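Local coordinates for protein alpha-14 giardin (Giardia lamblia, PDB 3CHJ) that binds calcium ions and, as a member of the annexin family, may serve as a calcium-regulated structural element linking the phospholipid bilayer to the underlying axoneme, at residues E21-E26 with D60-K65; I35-P40 with E312-P317; T50-A53 with T57-D60; G98-C103 with L265-A270; Q203-Y208 with F239-C244. All blocks are in the same frame, centred on the assembly; numbering follows the deposited sequence.

Interaction 1 (E21-E26 with D60-K65); sequences EACQDE and DAFLKK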
# COMPACT_ATOMS: atom_id res chain seq x y z
N GLU A 21 17.83 -21.86 -10.17
CA GLU A 21 18.53 -21.45 -11.38
C GLU A 21 18.55 -19.94 -11.58
O GLU A 21 19.53 -19.37 -12.05
CB GLU A 21 17.95 -22.18 -12.59
CG GLU A 21 18.25 -23.69 -12.54
CD GLU A 21 17.71 -24.47 -13.72
OE1 GLU A 21 17.24 -23.85 -14.70
OE2 GLU A 21 17.77 -25.73 -13.67
N ALA A 22 17.46 -19.28 -11.18
CA ALA A 22 17.36 -17.83 -11.29
C ALA A 22 18.44 -17.10 -10.50
O ALA A 22 18.87 -16.03 -10.89
CB ALA A 22 15.96 -17.37 -10.85
N CYS A 23 18.85 -17.69 -9.38
CA CYS A 23 19.84 -17.08 -8.50
C CYS A 23 21.28 -17.45 -8.86
O CYS A 23 22.23 -16.80 -8.39
CB CYS A 23 19.57 -17.52 -7.07
SG CYS A 23 18.02 -16.83 -6.40
N GLN A 24 21.41 -18.48 -9.68
CA GLN A 24 22.72 -19.01 -10.10
C GLN A 24 23.16 -18.46 -11.46
O GLN A 24 24.34 -18.60 -11.86
CB GLN A 24 22.66 -20.54 -10.15
CG GLN A 24 22.64 -21.21 -8.76
CD GLN A 24 22.46 -22.73 -8.83
OE1 GLN A 24 22.06 -23.29 -9.85
NE2 GLN A 24 22.73 -23.40 -7.71
N ASP A 25 22.22 -17.85 -12.17
CA ASP A 25 22.48 -17.24 -13.47
C ASP A 25 21.85 -15.85 -13.51
O ASP A 25 20.61 -15.72 -13.60
CB ASP A 25 21.95 -18.14 -14.60
CG ASP A 25 22.22 -17.57 -15.99
OD1 ASP A 25 22.80 -16.47 -16.11
OD2 ASP A 25 21.83 -18.24 -16.98
N GLU A 26 22.70 -14.83 -13.45
CA GLU A 26 22.30 -13.42 -13.41
C GLU A 26 21.28 -13.03 -14.50
O GLU A 26 20.39 -12.22 -14.26
CB GLU A 26 23.54 -12.53 -13.47
CG GLU A 26 23.30 -11.03 -13.47
CD GLU A 26 23.20 -10.45 -12.07
OE1 GLU A 26 22.15 -10.67 -11.40
OE2 GLU A 26 24.16 -9.76 -11.65
N ASP A 60 15.33 -17.54 2.33
CA ASP A 60 15.95 -16.25 2.64
C ASP A 60 17.48 -16.34 2.69
O ASP A 60 18.17 -15.47 2.14
CB ASP A 60 15.33 -15.58 3.88
CG ASP A 60 15.53 -16.37 5.17
OD1 ASP A 60 15.84 -17.59 5.14
OD2 ASP A 60 15.36 -15.74 6.24
N ALA A 61 18.00 -17.41 3.28
CA ALA A 61 19.45 -17.63 3.33
C ALA A 61 20.06 -17.79 1.95
O ALA A 61 21.17 -17.29 1.69
CB ALA A 61 19.78 -18.84 4.19
N PHE A 62 19.35 -18.48 1.06
CA PHE A 62 19.79 -18.68 -0.32
C PHE A 62 19.78 -17.38 -1.12
O PHE A 62 20.74 -17.07 -1.85
CB PHE A 62 18.90 -19.71 -1.00
CG PHE A 62 19.26 -19.99 -2.42
CD1 PHE A 62 20.44 -20.66 -2.74
CD2 PHE A 62 18.40 -19.62 -3.45
CE1 PHE A 62 20.76 -20.94 -4.08
CE2 PHE A 62 18.71 -19.89 -4.78
CZ PHE A 62 19.89 -20.55 -5.10
N LEU A 63 18.69 -16.63 -1.01
CA LEU A 63 18.60 -15.35 -1.69
C LEU A 63 19.71 -14.40 -1.26
O LEU A 63 20.26 -13.68 -2.09
CB LEU A 63 17.24 -14.70 -1.46
CG LEU A 63 16.03 -15.45 -2.02
CD1 LEU A 63 14.77 -14.65 -1.72
CD2 LEU A 63 16.17 -15.73 -3.53
N LYS A 64 20.03 -14.40 0.03
CA LYS A 64 21.02 -13.46 0.58
C LYS A 64 22.39 -13.57 -0.12
O LYS A 64 23.11 -12.57 -0.26
CB LYS A 64 21.14 -13.67 2.09
CG LYS A 64 21.92 -12.60 2.78
CD LYS A 64 22.06 -12.86 4.26
CE LYS A 64 22.82 -11.72 4.90
NZ LYS A 64 23.12 -11.96 6.35
N LYS A 65 22.70 -14.77 -0.59
CA LYS A 65 24.00 -15.07 -1.20
C LYS A 65 24.10 -14.52 -2.61
O LYS A 65 25.21 -14.40 -3.18
CB LYS A 65 24.22 -16.58 -1.25
CG LYS A 65 24.25 -17.27 0.11
CD LYS A 65 24.64 -18.74 -0.02
CE LYS A 65 24.72 -19.43 1.34
NZ LYS A 65 23.39 -19.93 1.85
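Cys23 meets Phe62 and Leu63 here, through sulfur and carbon atoms. The sulfur contact is with the Phe62 ring. Cys23 SG lies 4.6 Å from the centroid of that ring and 57° off the ring normal. It is a Cys sulfur-aromatic contact with an oblique approach. The ring atom closest to Cys23 SG is Phe62 CE2, at 3.5 Å. The Phe62 ring gets there because CG stands anti to the backbone N (chi1 180°). The side chain starts off to one side, and the ring then swings in against Cys23.

The helices involved are 12-24 and 59-64, two members of the all-helical annexin fold. Their backbones stay apart: the nearest CA atoms, of Cys23 and Leu63, are 7.1 Å from each other. No hydrogen bond crosses between 21-26 and 60-65, so side chains alone make the join.

The remaining touches are apolar. Cys23 CB sits 3.4 Å from Phe62 CE2 and 3.6 Å from Phe62 CZ, so this carbon rests obliquely against these two neighbouring atoms of the ring. Leu63 sends in one branch: its CD2 is 3.6 Å from Cys23 SG, so the sulfur touches both a ring and a methyl.

Other parts of the chain pack around the group. The Phe62 ring also meets the rings of Phe51 and His66, and Cys23 touches Leu32 of helix 31-38. Leu63 packs on Glu72 and Leu76 of helix 69-78.

Interaction 2 (I35-P40 with E312-P317); sequences IARSYP and EPVTVP
Arg37 donates from NH2 to the backbone oxygen Glu312 O, at 2.9 Å and with an N-H...O angle of 158°. The acceptor lies near the guanidinium plane. Relative to the carbonyl, however, the donor stands above the plane of the C=O group, 52° out of it.

Two waters extend this grip. One accepts from Arg37 NE at 2.8 Å and donates to Glu312 O at 2.7 Å, so this oxygen receives both NH2 and a water. The other accepts from Arg37 NH2 at 2.9 Å and donates to Pro313 O. Both waters sit at the guanidinium edge, in its plane. NH1 is held separately, by a salt bridge to Glu34. With partners on all three nitrogens, the group is fixed in rotation.

The other kind of contact is packing. The Val314 CG2 methyl lies over one face of the guanidinium, 3.7 Å from Arg37 NH2. Arg37 and Val314 run past each other in opposite directions. The Glu312 carboxylate turns away to a salt bridge with Lys280.

Arg37 also packs on Leu309 and Leu310. It thereby ties helix 31-38, early in the chain, to helix 301-310 and the loop that follows it.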
# COMPACT_ATOMS: atom_id res chain seq x y z
N ILE A 35 7.69 -15.73 -11.67
CA ILE A 35 7.05 -16.69 -10.79
C ILE A 35 6.01 -15.96 -9.90
O ILE A 35 4.88 -16.41 -9.74
CB ILE A 35 8.11 -17.47 -9.98
CG1 ILE A 35 8.87 -18.45 -10.89
CG2 ILE A 35 7.49 -18.25 -8.86
CD1 ILE A 35 10.18 -18.99 -10.27
N ALA A 36 6.38 -14.80 -9.35
CA ALA A 36 5.44 -14.05 -8.51
C ALA A 36 4.19 -13.62 -9.25
O ALA A 36 3.11 -13.59 -8.66
CB ALA A 36 6.12 -12.83 -7.87
N ARG A 37 4.35 -13.29 -10.53
CA ARG A 37 3.23 -12.81 -11.36
C ARG A 37 2.35 -13.95 -11.87
O ARG A 37 1.20 -13.70 -12.28
CB ARG A 37 3.76 -12.05 -12.56
CG ARG A 37 4.48 -10.78 -12.23
CD ARG A 37 5.09 -10.23 -13.49
NE ARG A 37 4.16 -9.44 -14.30
CZ ARG A 37 4.07 -9.49 -15.63
NH1 ARG A 37 4.79 -10.36 -16.34
NH2 ARG A 37 3.21 -8.70 -16.26
N SER A 38 2.90 -15.17 -11.89
CA SER A 38 2.26 -16.32 -12.57
C SER A 38 1.39 -17.19 -11.67
O SER A 38 0.57 -17.97 -12.17
CB SER A 38 3.32 -17.21 -13.22
OG SER A 38 3.95 -16.53 -14.27
N TYR A 39 1.58 -17.10 -10.35
CA TYR A 39 0.92 -18.00 -9.39
C TYR A 39 0.27 -17.22 -8.24
O TYR A 39 0.74 -16.13 -7.90
CB TYR A 39 1.91 -19.01 -8.80
CG TYR A 39 2.58 -19.89 -9.82
CD1 TYR A 39 1.92 -21.02 -10.32
CD2 TYR A 39 3.86 -19.60 -10.28
CE1 TYR A 39 2.54 -21.84 -11.27
CE2 TYR A 39 4.48 -20.41 -11.23
CZ TYR A 39 3.81 -21.52 -11.72
OH TYR A 39 4.46 -22.31 -12.67
N PRO A 40 -0.81 -17.77 -7.66
CA PRO A 40 -1.43 -17.11 -6.50
C PRO A 40 -0.53 -17.17 -5.26
O PRO A 40 0.28 -18.07 -5.14
CB PRO A 40 -2.71 -17.92 -6.28
CG PRO A 40 -2.47 -19.23 -6.91
CD PRO A 40 -1.52 -19.00 -8.05
N GLU A 312 3.62 -4.18 -14.59
CA GLU A 312 3.05 -4.41 -15.90
C GLU A 312 1.80 -5.28 -15.72
O GLU A 312 1.87 -6.36 -15.14
CB GLU A 312 4.06 -5.09 -16.83
CG GLU A 312 3.62 -5.12 -18.29
CD GLU A 312 3.70 -3.76 -18.99
OE1 GLU A 312 3.48 -3.76 -20.22
OE2 GLU A 312 4.00 -2.69 -18.38
N PRO A 313 0.66 -4.80 -16.21
CA PRO A 313 -0.57 -5.57 -16.08
C PRO A 313 -0.42 -7.02 -16.57
O PRO A 313 0.08 -7.27 -17.67
CB PRO A 313 -1.55 -4.80 -16.98
CG PRO A 313 -1.02 -3.42 -17.01
CD PRO A 313 0.46 -3.52 -16.93
N VAL A 314 -0.83 -7.97 -15.73
CA VAL A 314 -0.98 -9.35 -16.20
C VAL A 314 -2.31 -9.39 -16.91
O VAL A 314 -3.33 -8.97 -16.35
CB VAL A 314 -0.92 -10.39 -15.07
CG1 VAL A 314 -1.25 -11.80 -15.60
CG2 VAL A 314 0.47 -10.42 -14.43
N THR A 315 -2.29 -9.90 -18.15
CA THR A 315 -3.45 -9.88 -19.04
C THR A 315 -3.85 -11.30 -19.44
O THR A 315 -4.56 -11.49 -20.44
CB THR A 315 -3.16 -9.06 -20.31
OG1 THR A 315 -2.04 -9.63 -21.00
CG2 THR A 315 -2.87 -7.58 -19.98
N VAL A 316 -3.37 -12.30 -18.69
CA VAL A 316 -3.69 -13.72 -18.94
C VAL A 316 -4.02 -14.45 -17.63
O VAL A 316 -3.61 -14.02 -16.55
CB VAL A 316 -2.54 -14.46 -19.67
CG1 VAL A 316 -2.28 -13.84 -21.05
CG2 VAL A 316 -1.26 -14.51 -18.80
N PRO A 317 -4.78 -15.56 -17.72
CA PRO A 317 -5.02 -16.34 -16.50
C PRO A 317 -3.75 -16.81 -15.79
O PRO A 317 -2.73 -17.07 -16.44
CB PRO A 317 -5.83 -17.54 -17.00
CG PRO A 317 -6.51 -17.02 -18.23
CD PRO A 317 -5.49 -16.14 -18.88
O HOH W 1 2.31 -7.81 -12.89
O HOH W 2 2.25 -8.72 -18.98

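Interaction 3 (T50-A53 with T57-D60); sequences TFQA and TFLD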
# COMPACT_ATOMS: atom_id res chain seq x y z
N THR A 50 8.38 -25.49 0.60
CA THR A 50 8.90 -26.69 -0.06
C THR A 50 10.39 -26.53 -0.43
O THR A 50 11.14 -27.52 -0.45
CB THR A 50 8.05 -27.04 -1.30
OG1 THR A 50 6.69 -27.27 -0.88
CG2 THR A 50 8.55 -28.30 -2.02
N PHE A 51 10.79 -25.30 -0.72
CA PHE A 51 12.19 -24.97 -1.04
C PHE A 51 13.16 -25.52 0.01
O PHE A 51 14.17 -26.13 -0.34
CB PHE A 51 12.36 -23.45 -1.15
CG PHE A 51 13.70 -23.01 -1.70
CD1 PHE A 51 13.87 -22.79 -3.06
CD2 PHE A 51 14.78 -22.82 -0.85
CE1 PHE A 51 15.10 -22.39 -3.57
CE2 PHE A 51 16.03 -22.42 -1.36
CZ PHE A 51 16.18 -22.21 -2.72
N GLN A 52 12.85 -25.26 1.28
CA GLN A 52 13.65 -25.76 2.39
C GLN A 52 13.71 -27.29 2.40
O GLN A 52 14.78 -27.86 2.55
CB GLN A 52 13.10 -25.22 3.72
CG GLN A 52 13.48 -26.04 4.97
CD GLN A 52 14.98 -26.16 5.19
OE1 GLN A 52 15.75 -25.28 4.79
NE2 GLN A 52 15.40 -27.24 5.84
N ALA A 53 12.55 -27.93 2.23
CA ALA A 53 12.47 -29.39 2.24
C ALA A 53 13.34 -30.01 1.14
O ALA A 53 14.07 -30.98 1.39
CB ALA A 53 11.02 -29.85 2.11
N THR A 57 18.07 -25.75 2.50
CA THR A 57 18.41 -24.36 2.80
C THR A 57 17.13 -23.54 2.78
O THR A 57 16.29 -23.72 1.89
CB THR A 57 19.40 -23.78 1.77
OG1 THR A 57 20.57 -24.60 1.71
CG2 THR A 57 19.81 -22.36 2.14
N PHE A 58 17.01 -22.63 3.74
CA PHE A 58 15.89 -21.71 3.76
C PHE A 58 16.01 -20.70 2.62
O PHE A 58 17.11 -20.27 2.26
CB PHE A 58 15.76 -21.02 5.11
CG PHE A 58 15.14 -21.90 6.17
CD1 PHE A 58 13.75 -21.99 6.28
CD2 PHE A 58 15.94 -22.66 7.01
CE1 PHE A 58 13.17 -22.82 7.25
CE2 PHE A 58 15.37 -23.49 7.98
CZ PHE A 58 13.98 -23.57 8.10
N LEU A 59 14.86 -20.33 2.06
CA LEU A 59 14.86 -19.45 0.89
C LEU A 59 15.58 -18.14 1.17
O LEU A 59 16.37 -17.68 0.34
CB LEU A 59 13.43 -19.19 0.41
CG LEU A 59 13.33 -18.33 -0.86
CD1 LEU A 59 14.06 -18.95 -2.04
CD2 LEU A 59 11.86 -18.07 -1.19
N ASP A 60 15.33 -17.54 2.33
CA ASP A 60 15.95 -16.25 2.64
C ASP A 60 17.48 -16.34 2.69
O ASP A 60 18.17 -15.47 2.14
CB ASP A 60 15.33 -15.58 3.88
CG ASP A 60 15.53 -16.37 5.17
OD1 ASP A 60 15.84 -17.59 5.14
OD2 ASP A 60 15.36 -15.74 6.24
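Thr57 O is approached by two C-H groups of helix 41-55. Gln52 CA makes a CA-H...O contact with it at 3.4 Å, with an angle of 155° at the hydrogen. Phe51 CD2 comes within 3.3 Å of the same oxygen, which lies at the edge of the Phe51 ring, near its plane.

One face of that ring is used by Leu59. Its CD1 methyl sits almost on the ring normal, 3.8 Å from the centroid of Phe51, in a CH-pi contact. Phe51 CG is anti to the backbone N (chi1 -170°), which turns the ring across toward Leu59. The two side chains meet at about a right angle.

Beside it the Gln52 amide stacks over one face of the Phe58 ring, with the two planes 21° apart. Gln52 CG makes a CH-pi contact there, 4.1 Å from the Phe58 centroid. The bend at chi2 of Gln52 folds its end back toward this ring.

The contact closes the tight corner between helix 41-55 and helix 59-64, with Phe58 at the N-cap position of the latter. Thr55 OG1 bonds to Phe51 O and to Thr57 N within the corner. Phe51 further packs on Val16, Val19 and Val20 of helix 12-24.

Interaction 4 (G98-C103 with L265-A270); sequences GTDEKC and LNRITA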
# COMPACT_ATOMS: atom_id res chain seq x y z
N GLY A 98 12.34 2.92 17.47
CA GLY A 98 11.66 3.90 16.62
C GLY A 98 10.27 3.47 16.18
O GLY A 98 9.73 2.47 16.66
N THR A 99 9.68 4.27 15.30
CA THR A 99 8.45 3.89 14.61
C THR A 99 8.61 4.30 13.16
O THR A 99 9.10 5.41 12.88
CB THR A 99 7.20 4.60 15.18
OG1 THR A 99 7.13 4.38 16.59
CG2 THR A 99 5.94 4.06 14.53
N ASP A 100 8.22 3.43 12.23
CA ASP A 100 8.17 3.80 10.83
C ASP A 100 6.74 4.26 10.51
O ASP A 100 5.91 3.46 10.03
CB ASP A 100 8.59 2.61 9.95
CG ASP A 100 8.69 2.96 8.46
OD1 ASP A 100 8.30 4.08 8.06
OD2 ASP A 100 9.19 2.07 7.71
N GLU A 101 6.44 5.53 10.81
CA GLU A 101 5.09 6.08 10.68
C GLU A 101 4.60 6.00 9.24
O GLU A 101 3.41 5.68 9.00
CB GLU A 101 5.02 7.55 11.18
CG GLU A 101 5.42 7.73 12.64
CD GLU A 101 6.91 7.96 12.83
OE1 GLU A 101 7.68 7.92 11.81
OE2 GLU A 101 7.32 8.18 14.00
N LYS A 102 5.49 6.26 8.28
CA LYS A 102 5.13 6.22 6.86
C LYS A 102 4.60 4.84 6.48
O LYS A 102 3.65 4.74 5.71
CB LYS A 102 6.33 6.55 5.95
CG LYS A 102 6.84 7.99 6.00
CD LYS A 102 8.00 8.23 5.03
CE LYS A 102 9.21 7.34 5.27
NZ LYS A 102 10.21 7.37 4.12
N CYS A 103 5.24 3.79 6.99
CA CYS A 103 4.81 2.42 6.69
C CYS A 103 3.41 2.15 7.22
O CYS A 103 2.59 1.59 6.52
CB CYS A 103 5.81 1.43 7.28
SG CYS A 103 5.42 -0.28 6.89
N LEU A 265 9.10 1.51 -1.94
CA LEU A 265 8.80 0.94 -3.26
C LEU A 265 8.41 -0.52 -3.12
O LEU A 265 7.46 -0.98 -3.78
CB LEU A 265 10.00 1.08 -4.22
CG LEU A 265 10.35 2.52 -4.63
CD1 LEU A 265 11.76 2.59 -5.21
CD2 LEU A 265 9.35 3.06 -5.62
N ASN A 266 9.15 -1.27 -2.30
CA ASN A 266 8.88 -2.70 -2.14
C ASN A 266 7.49 -2.94 -1.57
O ASN A 266 6.72 -3.76 -2.11
CB ASN A 266 9.93 -3.37 -1.24
CG ASN A 266 11.26 -3.53 -1.93
OD1 ASN A 266 11.37 -3.29 -3.15
ND2 ASN A 266 12.26 -3.99 -1.18
N ARG A 267 7.16 -2.27 -0.47
CA ARG A 267 5.88 -2.57 0.17
C ARG A 267 4.70 -2.12 -0.70
O ARG A 267 3.68 -2.82 -0.78
CB ARG A 267 5.80 -1.99 1.59
CG ARG A 267 5.79 -0.49 1.65
CD ARG A 267 5.54 -0.06 3.08
NE ARG A 267 5.75 1.37 3.25
CZ ARG A 267 6.83 1.92 3.78
NH1 ARG A 267 7.84 1.15 4.22
NH2 ARG A 267 6.90 3.24 3.88
N ILE A 268 4.81 -0.96 -1.36
CA ILE A 268 3.72 -0.51 -2.20
C ILE A 268 3.54 -1.48 -3.37
O ILE A 268 2.42 -1.88 -3.68
CB ILE A 268 3.95 0.93 -2.75
CG1 ILE A 268 4.12 1.94 -1.59
CG2 ILE A 268 2.86 1.30 -3.75
CD1 ILE A 268 2.85 2.25 -0.84
N THR A 269 4.65 -1.91 -3.97
CA THR A 269 4.59 -2.84 -5.09
C THR A 269 4.03 -4.21 -4.63
O THR A 269 3.08 -4.72 -5.21
CB THR A 269 5.99 -2.97 -5.75
OG1 THR A 269 6.41 -1.66 -6.17
CG2 THR A 269 5.93 -3.95 -6.93
N ALA A 270 4.59 -4.79 -3.57
CA ALA A 270 4.11 -6.10 -3.09
C ALA A 270 2.64 -6.08 -2.64
O ALA A 270 1.89 -7.03 -2.94
CB ALA A 270 5.02 -6.59 -1.95
O HOH W 3 10.51 2.15 5.37
O HOH W 4 8.94 4.34 5.42
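Arg267 lays its guanidinium flat against Cys103. Cys103 CA is over the centre of the group, 3.5 Å above its plane. Cys103 CB is 3.7 Å from Arg267 CZ, and Cys103 SG rests 3.8 Å from Arg267 CD. The arginine chain is extended from CG to NE, which carries the flat end across to the start of helix 101-108.

Asp100 meets the same group less directly. Its OD2 is 3.9 Å from Arg267 NH1, a long salt bridge, and the carboxylate and guanidinium planes are 75° apart. Two waters complete the link. One donates to Asp100 OD2 and accepts from Arg267 NH1. The other donates to Asp100 OD1 at 2.7 Å and accepts from Arg267 NH2 at 2.8 Å. Both waters lie in the guanidinium plane, at its edge. Arg267 NE has a direct salt bridge to Asp106, so two acidic residues probably stabilise this buried charge. Lys102 NZ, nearby, is paired with Asp261.

Asp100 has a second task. OD1 accepts from Cys103 N at 3.3 Å, from above the carboxylate plane, and so caps the helix. Through Arg267 the contact joins the annexin repeat of residues 86-148 to the fourth repeat (247-312). A hydrated acidic and arginine cluster near the centre of the molecule is consistent with the hydrophilic central channel of annexins.

Interaction 5 (Q203-Y208 with F239-C244); sequences QLHKMY and FLYDPC
His205 on helix 198-211 and Tyr241 in the last turn of helix 227-241 have their CA atoms 8.0 Å apart, and both side chains start toward each other. Their rings form an offset face-to-face stack. The centroids of the His205 and Tyr241 rings are 3.9 Å apart, with the planes at 25°. Tyr241 CE1 lies over the imidazole, 3.3 Å from His205 CG. In return His205 ND1 lies over the tyrosine ring, toward its rim. Both residues hold CG anti to the backbone N (chi1 171° for His205), which carries the rings out from their helices into the stack.

Lys206 adds a polar tie. Its chain bends at chi4 (-74°), and NZ donates to Tyr241 OH at 3.2 Å. Tyr241 also has a cation-pi partner in Arg202, and Arg202 NH1 bonds to Tyr241 O. Just beyond, Asp242 OD1 caps the next helix by accepting from Cys244 N at 3.0 Å.

His205 ND1 is hydrogen-bonded to His237 NE2. A bond between two imidazole nitrogens needs one of them without its proton, so the two histidines are unlikely both to be fully charged. The positive charge of Lys206 may lower the proton affinity of His205 further, and may make the tyrosine hydroxyl somewhat more acidic.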
# COMPACT_ATOMS: atom_id res chain seq x y z
N GLN A 203 -19.24 9.28 -4.04
CA GLN A 203 -20.40 10.17 -4.18
C GLN A 203 -20.07 11.55 -3.62
O GLN A 203 -20.30 12.56 -4.28
CB GLN A 203 -21.63 9.55 -3.50
CG GLN A 203 -22.93 10.30 -3.72
CD GLN A 203 -24.11 9.63 -3.04
OE1 GLN A 203 -24.11 8.42 -2.80
NE2 GLN A 203 -25.12 10.44 -2.71
N LEU A 204 -19.51 11.59 -2.41
CA LEU A 204 -19.13 12.86 -1.78
C LEU A 204 -18.14 13.67 -2.65
O LEU A 204 -18.27 14.89 -2.78
CB LEU A 204 -18.54 12.61 -0.38
CG LEU A 204 -18.32 13.89 0.44
CD1 LEU A 204 -19.65 14.45 1.00
CD2 LEU A 204 -17.29 13.63 1.55
N HIS A 205 -17.14 12.99 -3.20
CA HIS A 205 -16.18 13.61 -4.11
C HIS A 205 -16.89 14.31 -5.27
O HIS A 205 -16.60 15.47 -5.54
CB HIS A 205 -15.20 12.55 -4.61
CG HIS A 205 -14.28 13.00 -5.71
ND1 HIS A 205 -12.91 13.07 -5.56
CD2 HIS A 205 -14.52 13.34 -7.00
CE1 HIS A 205 -12.35 13.45 -6.70
NE2 HIS A 205 -13.31 13.63 -7.59
N LYS A 206 -17.83 13.60 -5.89
CA LYS A 206 -18.57 14.16 -7.04
C LYS A 206 -19.54 15.26 -6.62
O LYS A 206 -19.68 16.28 -7.31
CB LYS A 206 -19.29 13.05 -7.80
CG LYS A 206 -18.37 12.01 -8.40
CD LYS A 206 -19.15 10.85 -9.01
CE LYS A 206 -18.22 9.73 -9.45
NZ LYS A 206 -17.48 10.10 -10.67
N MET A 207 -20.19 15.07 -5.47
CA MET A 207 -21.06 16.10 -4.89
C MET A 207 -20.34 17.40 -4.60
O MET A 207 -20.92 18.48 -4.75
CB MET A 207 -21.74 15.60 -3.61
CG MET A 207 -22.77 14.50 -3.85
SD MET A 207 -23.32 13.74 -2.31
CE MET A 207 -24.01 15.10 -1.37
N TYR A 208 -19.09 17.32 -4.17
CA TYR A 208 -18.30 18.48 -3.83
C TYR A 208 -18.05 19.30 -5.09
O TYR A 208 -18.29 20.51 -5.12
CB TYR A 208 -16.99 18.03 -3.14
CG TYR A 208 -16.16 19.18 -2.62
CD1 TYR A 208 -16.24 19.59 -1.29
CD2 TYR A 208 -15.28 19.86 -3.46
CE1 TYR A 208 -15.46 20.65 -0.80
CE2 TYR A 208 -14.51 20.91 -3.01
CZ TYR A 208 -14.61 21.32 -1.67
OH TYR A 208 -13.83 22.36 -1.21
N PHE A 239 -7.25 6.13 -2.28
CA PHE A 239 -7.62 4.74 -2.08
C PHE A 239 -9.13 4.54 -2.16
O PHE A 239 -9.61 3.61 -2.81
CB PHE A 239 -7.09 4.18 -0.76
CG PHE A 239 -7.63 2.81 -0.44
CD1 PHE A 239 -7.21 1.71 -1.17
CD2 PHE A 239 -8.57 2.64 0.58
CE1 PHE A 239 -7.72 0.41 -0.89
CE2 PHE A 239 -9.08 1.35 0.88
CZ PHE A 239 -8.64 0.25 0.14
N LEU A 240 -9.86 5.41 -1.52
CA LEU A 240 -11.33 5.30 -1.52
C LEU A 240 -11.84 5.57 -2.93
O LEU A 240 -12.71 4.85 -3.43
CB LEU A 240 -11.93 6.24 -0.49
CG LEU A 240 -11.61 5.84 0.96
CD1 LEU A 240 -11.95 6.97 1.94
CD2 LEU A 240 -12.32 4.53 1.33
N TYR A 241 -11.26 6.55 -3.60
CA TYR A 241 -11.78 6.97 -4.90
C TYR A 241 -11.42 6.01 -6.00
O TYR A 241 -12.29 5.62 -6.78
CB TYR A 241 -11.33 8.39 -5.25
CG TYR A 241 -12.19 8.98 -6.34
CD1 TYR A 241 -13.48 9.41 -6.05
CD2 TYR A 241 -11.71 9.09 -7.63
CE1 TYR A 241 -14.29 9.94 -7.03
CE2 TYR A 241 -12.53 9.62 -8.64
CZ TYR A 241 -13.82 10.06 -8.31
OH TYR A 241 -14.65 10.59 -9.28
N ASP A 242 -10.14 5.65 -6.09
CA ASP A 242 -9.66 4.69 -7.10
C ASP A 242 -8.28 4.15 -6.67
O ASP A 242 -7.29 4.87 -6.81
CB ASP A 242 -9.51 5.34 -8.45
CG ASP A 242 -9.18 4.34 -9.56
OD1 ASP A 242 -8.67 3.23 -9.27
OD2 ASP A 242 -9.41 4.69 -10.74
N PRO A 243 -8.24 2.93 -6.11
CA PRO A 243 -6.97 2.33 -5.68
C PRO A 243 -5.81 2.45 -6.66
O PRO A 243 -4.66 2.57 -6.20
CB PRO A 243 -7.34 0.86 -5.44
CG PRO A 243 -8.76 0.96 -4.89
CD PRO A 243 -9.39 2.03 -5.78
N CYS A 244 -6.06 2.42 -7.97
CA CYS A 244 -4.96 2.53 -8.95
C CYS A 244 -4.28 3.90 -8.89
O CYS A 244 -3.05 4.01 -9.04
CB CYS A 244 -5.42 2.22 -10.37
SG CYS A 244 -5.84 0.49 -10.59

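How the interactions relate
Interactions 1 and 3 are neighbours: both use helix 59-64, share Asp60 and touch where Phe62 CD2 meets Phe51 CZ at 3.5 Å. Interaction 1 is buried and interaction 3 partly so. Both rest mainly on aromatic rings, met by a cysteine in interaction 1 and by a methyl and an amide in interaction 3. Interactions 2 and 5 lie at the surface and use more polar means, a water-bridged arginine in one and a ring stack with a lysine bond in the other. Interaction 4 is nearest the middle of the chain and combines close packing with water and charge. Interaction 2 closes a long loop that encloses interactions 3, 4 and 5. Interactions 1 and 5 are on opposite sides of the chain's centre.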